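Local coordinates for protein putative rRNA methyltransferase (Sorangium cellulosum, PDB 4RWZ) that probably methylates 16S ribosomal RNA on the 30S subunit, a modification that confers resistance to aminoglycoside antibiotics, at residues Trp107-Ser112 / Asp145-Ala150; Ala113-Glu118 / Leu153-Leu158. All blocks are in the same frame, centred on the assembly; numbering follows the deposited sequence.

Contact 1 of 2, residues Trp107-Ser112 / Asp145-Ala150; sequences WASLLS and DDRPYA
The first turn of helix 108-115 is where Ser-109 and Ala-108 meet Asp-146 and Arg-147 of the loop that follows strand 133-139, an example of a carboxylate serving the N-terminal end of a helix from a distant part of the chain. Asp-146 OD1 takes the backbone N-H of Ser-109 on its syn lone pair, N to OD1 2.8 Å, with the N-H bent to 149° at the hydrogen. The hydroxyl Ser-109 OG lies near the same oxygen, at most a weak partner. With CG set between its own backbone N and carbonyl carbon (chi1 54°), Asp-146 turns its carboxylate in toward the helix. Its OD2 comes in the plane of the Trp-107 ring against the CE3 edge, 3.6 Å from that carbon, with ring and carboxylate almost perpendicular. Negative charge here would be expected to suit the helix dipole.

Asp-145 OD1 closes an Asx turn by accepting the backbone N-H of Arg-147, while Arg-147 grips the carboxylate side-on, NE to OD1 at 2.9 Å and NH2 to OD2 at 2.7 Å, both nearly straight. The salt bridge holds the guanidinium to its own loop; the CB of Ala-108 lies 3.3 Å from Asp-145 OD1 and packs near Arg-147 NE. Arg-147 NH1 then donates to a water that in turn donates to Ser-112 OG, whose own proton goes to Ala-108 O at 2.8 Å. A helix start with Trp-107 at the N-cap, whose first-turn N-H of Ser-109 is taken by Asp-146 from a remote loop, here stands beside an Asx turn locked by its arginine.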
loop_
_atom_site.group_PDB
_atom_site.type_symbol
_atom_site.label_atom_id
_atom_site.label_comp_id
_atom_site.label_asym_id
_atom_site.label_seq_id
_atom_site.Cartn_x
_atom_site.Cartn_y
_atom_site.Cartn_z
ATOM N N TRP A 107 -5.577 4.992 8.263
ATOM C CA TRP A 107 -6.315 5.963 9.065
ATOM C C TRP A 107 -7.746 6.148 8.517
ATOM O O TRP A 107 -8.054 5.679 7.419
ATOM C CB TRP A 107 -5.590 7.295 9.010
ATOM C CG TRP A 107 -4.359 7.334 9.889
ATOM C CD1 TRP A 107 -3.868 6.347 10.696
ATOM C CD2 TRP A 107 -3.493 8.452 10.030
ATOM N NE1 TRP A 107 -2.722 6.809 11.348
ATOM C CE2 TRP A 107 -2.486 8.099 10.952
ATOM C CE3 TRP A 107 -3.483 9.729 9.466
ATOM C CZ2 TRP A 107 -1.453 9.003 11.327
ATOM C CZ3 TRP A 107 -2.476 10.611 9.844
ATOM C CH2 TRP A 107 -1.485 10.236 10.765
ATOM N N ALA A 108 -8.589 6.859 9.261
ATOM C CA ALA A 108 -10.039 6.849 8.964
ATOM C C ALA A 108 -10.408 7.255 7.544
ATOM O O ALA A 108 -11.364 6.739 6.950
ATOM C CB ALA A 108 -10.765 7.724 9.952
ATOM N N SER A 109 -9.683 8.230 7.014
ATOM C CA SER A 109 -10.029 8.736 5.679
ATOM C C SER A 109 -9.872 7.668 4.601
ATOM O O SER A 109 -10.727 7.520 3.738
ATOM C CB SER A 109 -9.167 9.930 5.339
ATOM O OG SER A 109 -9.783 11.070 5.901
ATOM N N LEU A 110 -8.770 6.921 4.683
ATOM C CA LEU A 110 -8.483 5.849 3.723
ATOM C C LEU A 110 -9.289 4.640 4.015
ATOM O O LEU A 110 -9.704 3.940 3.088
ATOM C CB LEU A 110 -7.004 5.485 3.750
ATOM C CG LEU A 110 -6.513 4.380 2.782
ATOM C CD1 LEU A 110 -7.074 4.620 1.355
ATOM C CD2 LEU A 110 -4.990 4.439 2.773
ATOM N N LEU A 111 -9.522 4.364 5.288
ATOM C CA LEU A 111 -10.444 3.318 5.695
ATOM C C LEU A 111 -11.804 3.569 5.065
ATOM O O LEU A 111 -12.423 2.661 4.490
ATOM C CB LEU A 111 -10.593 3.311 7.226
ATOM C CG LEU A 111 -11.664 2.404 7.845
ATOM C CD1 LEU A 111 -11.400 0.944 7.493
ATOM C CD2 LEU A 111 -11.715 2.589 9.380
ATOM N N SER A 112 -12.284 4.800 5.202
ATOM C CA SER A 112 -13.584 5.109 4.590
ATOM C C SER A 112 -13.603 4.891 3.087
ATOM O O SER A 112 -14.578 4.401 2.521
ATOM C CB SER A 112 -13.985 6.563 4.850
ATOM O OG SER A 112 -14.028 6.753 6.237
ATOM N N ASP A 145 -8.333 9.304 13.568
ATOM C CA ASP A 145 -9.323 9.881 12.627
ATOM C C ASP A 145 -8.797 11.186 12.000
ATOM O O ASP A 145 -8.756 12.197 12.671
ATOM C CB ASP A 145 -10.637 10.109 13.366
ATOM C CG ASP A 145 -11.825 10.345 12.419
ATOM O OD1 ASP A 145 -11.592 10.688 11.244
ATOM O OD2 ASP A 145 -12.981 10.173 12.842
ATOM N N ASP A 146 -8.353 11.147 10.744
ATOM C CA ASP A 146 -7.799 12.302 10.072
ATOM C C ASP A 146 -8.854 13.056 9.259
ATOM O O ASP A 146 -8.527 13.999 8.540
ATOM C CB ASP A 146 -6.651 11.885 9.152
ATOM C CG ASP A 146 -7.054 10.791 8.151
ATOM O OD1 ASP A 146 -8.094 10.141 8.359
ATOM O OD2 ASP A 146 -6.229 10.497 7.248
ATOM N N ARG A 147 -10.104 12.632 9.371
ATOM C CA ARG A 147 -11.184 13.236 8.556
ATOM C C ARG A 147 -11.586 14.599 9.052
ATOM O O ARG A 147 -11.480 14.879 10.221
ATOM C CB ARG A 147 -12.444 12.345 8.543
ATOM C CG ARG A 147 -12.270 10.966 7.849
ATOM C CD ARG A 147 -13.474 10.065 8.042
ATOM N NE ARG A 147 -13.708 9.857 9.462
ATOM C CZ ARG A 147 -14.761 9.218 9.960
ATOM N NH1 ARG A 147 -15.703 8.760 9.137
ATOM N NH2 ARG A 147 -14.888 9.073 11.271
ATOM N N PRO A 148 -12.066 15.462 8.142
ATOM C CA PRO A 148 -12.793 16.644 8.601
ATOM C C PRO A 148 -13.876 16.275 9.631
ATOM O O PRO A 148 -14.526 15.244 9.506
ATOM C CB PRO A 148 -13.541 17.098 7.342
ATOM C CG PRO A 148 -12.826 16.547 6.207
ATOM C CD PRO A 148 -12.133 15.279 6.682
ATOM N N TYR A 149 -14.132 17.136 10.603
ATOM C CA TYR A 149 -15.231 16.881 11.540
ATOM C C TYR A 149 -16.598 16.676 10.878
ATOM O O TYR A 149 -17.391 15.844 11.321
ATOM C CB TYR A 149 -15.267 17.961 12.623
ATOM C CG TYR A 149 -14.006 17.920 13.469
ATOM C CD1 TYR A 149 -12.811 18.460 12.998
ATOM C CD2 TYR A 149 -14.000 17.311 14.720
ATOM C CE1 TYR A 149 -11.648 18.404 13.750
ATOM C CE2 TYR A 149 -12.839 17.261 15.488
ATOM C CZ TYR A 149 -11.667 17.806 14.995
ATOM O OH TYR A 149 -10.513 17.754 15.749
ATOM N N ALA A 150 -16.863 17.395 9.792
ATOM C CA ALA A 150 -18.162 17.303 9.150
ATOM C C ALA A 150 -18.331 15.936 8.490
ATOM O O ALA A 150 -19.459 15.515 8.223
ATOM C CB ALA A 150 -18.315 18.405 8.123
HETATM O O HOH W 1 -16.120 8.738 6.440
#

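Contact 2 of 2, residues Ala113-Glu118 / Leu153-Leu158; sequences ALVLPE and LGLPEL
Val-115 sets its branched side chain against Pro-156 and Leu-158 at the C-terminal end of helix 108-115, a case of apolar packing that joins a helix to an extended loop without a single hydrogen bond between them. The close-fitting part centres on Val-115, which is buried and spreads its two methyls over different partners. CG1 sits against both methyls of Leu-158, 3.9 Å from CD1 and likewise from CD2, the two side chains crossing at about a right angle. CG2, held between the backbone N and the carbonyl carbon of its own residue, faces the other way along the loop and meets Pro-156 CD at 4.0 Å. The proline ring also lays its CG 3.7 Å from Val-115 O, a carbonyl that accepts a hydrogen bond from Trp-162 NE1 of helix 160-172. That bond satisfies a polar atom among apolar side chains and ties the helix end to helix 160-172.

Toward solvent the contact thins. Leu-116 is exposed, gives up less surface to the loop than Val-115 does, and touches it through one methyl: its CD2 approaches Pro-156 CD at 3.8 Å and Leu-155 CD2 at 4.2 Å, crossing each of these side chains at roughly a right angle. Leu-155 also touches Leu-111 and Ser-112, one turn back along the helix. On the inner side, by contrast, Val-115 also rests on Leu-139 of strand 133-139, while Leu-158 leans on Leu-167. The contact is thus plain hydrophobic packing at the edge of a Rossmann-like methyltransferase fold, a connecting loop laid across the end of a helix beside the central sheet.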
loop_
_atom_site.group_PDB
_atom_site.type_symbol
_atom_site.label_atom_id
_atom_site.label_comp_id
_atom_site.label_asym_id
_atom_site.label_seq_id
_atom_site.Cartn_x
_atom_site.Cartn_y
_atom_site.Cartn_z
ATOM N N ALA A 113 -12.531 5.294 2.432
ATOM C CA ALA A 113 -12.440 5.150 0.989
ATOM C C ALA A 113 -12.535 3.662 0.620
ATOM O O ALA A 113 -13.006 3.331 -0.469
ATOM C CB ALA A 113 -11.111 5.794 0.449
ATOM N N LEU A 114 -12.059 2.744 1.487
ATOM C CA LEU A 114 -12.097 1.307 1.120
ATOM C C LEU A 114 -13.436 0.652 1.443
ATOM O O LEU A 114 -13.829 -0.397 0.833
ATOM C CB LEU A 114 -10.970 0.503 1.869
ATOM C CG LEU A 114 -9.548 0.964 1.493
ATOM C CD1 LEU A 114 -8.541 0.364 2.557
ATOM C CD2 LEU A 114 -9.170 0.450 0.130
ATOM N N VAL A 115 -14.169 1.239 2.396
ATOM C CA VAL A 115 -15.443 0.596 2.796
ATOM C C VAL A 115 -16.697 1.302 2.297
ATOM O O VAL A 115 -17.783 0.696 2.337
ATOM C CB VAL A 115 -15.557 0.339 4.317
ATOM C CG1 VAL A 115 -14.354 -0.520 4.796
ATOM C CG2 VAL A 115 -15.623 1.634 5.098
ATOM N N LEU A 116 -16.592 2.574 1.884
ATOM C CA LEU A 116 -17.792 3.251 1.365
ATOM C C LEU A 116 -18.258 2.654 0.020
ATOM O O LEU A 116 -19.451 2.312 -0.136
ATOM C CB LEU A 116 -17.627 4.786 1.319
ATOM C CG LEU A 116 -17.524 5.363 2.756
ATOM C CD1 LEU A 116 -17.274 6.873 2.782
ATOM C CD2 LEU A 116 -18.742 4.967 3.592
ATOM N N PRO A 117 -17.369 2.534 -0.976
ATOM C CA PRO A 117 -15.995 3.012 -1.114
ATOM C C PRO A 117 -15.982 4.267 -1.946
ATOM O O PRO A 117 -17.035 4.755 -2.387
ATOM C CB PRO A 117 -15.312 1.873 -1.878
ATOM C CG PRO A 117 -16.408 1.466 -2.874
ATOM C CD PRO A 117 -17.735 1.635 -2.098
ATOM N N GLU A 118 -14.780 4.808 -2.147
ATOM C CA GLU A 118 -14.599 6.001 -2.971
ATOM C C GLU A 118 -13.839 5.652 -4.238
ATOM O O GLU A 118 -12.679 5.273 -4.154
ATOM C CB GLU A 118 -13.851 7.111 -2.177
ATOM C CG GLU A 118 -14.617 7.517 -0.925
ATOM C CD GLU A 118 -13.750 8.419 -0.025
ATOM O OE1 GLU A 118 -12.801 9.009 -0.571
ATOM O OE2 GLU A 118 -13.979 8.498 1.199
ATOM N N LEU A 153 -19.394 10.676 9.902
ATOM C CA LEU A 153 -20.595 9.895 9.949
ATOM C C LEU A 153 -20.083 8.497 10.236
ATOM O O LEU A 153 -18.875 8.224 10.121
ATOM C CB LEU A 153 -21.339 9.952 8.617
ATOM C CG LEU A 153 -22.205 11.179 8.318
ATOM C CD1 LEU A 153 -21.380 12.453 8.210
ATOM C CD2 LEU A 153 -23.046 10.963 7.048
ATOM N N GLY A 154 -20.979 7.610 10.628
ATOM C CA GLY A 154 -20.604 6.249 10.931
ATOM C C GLY A 154 -20.213 5.486 9.687
ATOM O O GLY A 154 -20.628 5.824 8.591
ATOM N N LEU A 155 -19.307 4.531 9.846
ATOM C CA LEU A 155 -18.911 3.655 8.751
ATOM C C LEU A 155 -19.791 2.408 8.716
ATOM O O LEU A 155 -20.261 1.934 9.748
ATOM C CB LEU A 155 -17.421 3.302 8.843
ATOM C CG LEU A 155 -16.547 4.553 8.639
ATOM C CD1 LEU A 155 -15.049 4.280 8.894
ATOM C CD2 LEU A 155 -16.728 5.119 7.241
ATOM N N PRO A 156 -20.017 1.861 7.522
ATOM C CA PRO A 156 -20.889 0.690 7.465
ATOM C C PRO A 156 -20.232 -0.567 8.017
ATOM O O PRO A 156 -19.014 -0.677 8.005
ATOM C CB PRO A 156 -21.130 0.523 5.961
ATOM C CG PRO A 156 -19.900 1.082 5.315
ATOM C CD PRO A 156 -19.473 2.230 6.199
ATOM N N GLU A 157 -21.052 -1.476 8.534
ATOM C CA GLU A 157 -20.607 -2.808 8.901
ATOM C C GLU A 157 -20.430 -3.607 7.625
ATOM O O GLU A 157 -21.275 -3.545 6.719
ATOM N N LEU A 158 -19.335 -4.350 7.522
ATOM C CA LEU A 158 -19.099 -5.101 6.296
ATOM C C LEU A 158 -19.796 -6.476 6.309
ATOM O O LEU A 158 -19.159 -7.506 6.224
ATOM C CB LEU A 158 -17.595 -5.225 6.044
ATOM C CG LEU A 158 -16.950 -4.225 5.068
ATOM C CD1 LEU A 158 -17.480 -2.845 5.315
ATOM C CD2 LEU A 158 -15.446 -4.224 5.206
#

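Overall arrangement
Both contacts fasten the same long loop, between strand 133-139 and helix 160-172, to helix 108-115, and their centres lie about 10 Å apart. Contact 1 works at the start of the helix and is polar, built on carboxylates, a guanidinium and a water; contact 2 works at its end and is entirely apolar. Neither is core throughout: contact 1 is partly buried, and contact 2 is a surface contact around one buried valine. The two meet where Leu-155 packs against Leu-111 and Ser-112, and where Arg-147 NH1 makes a weak hydrogen bond to Leu-153 O. Here one loop runs along the helix, polar at its start and apolar at its end.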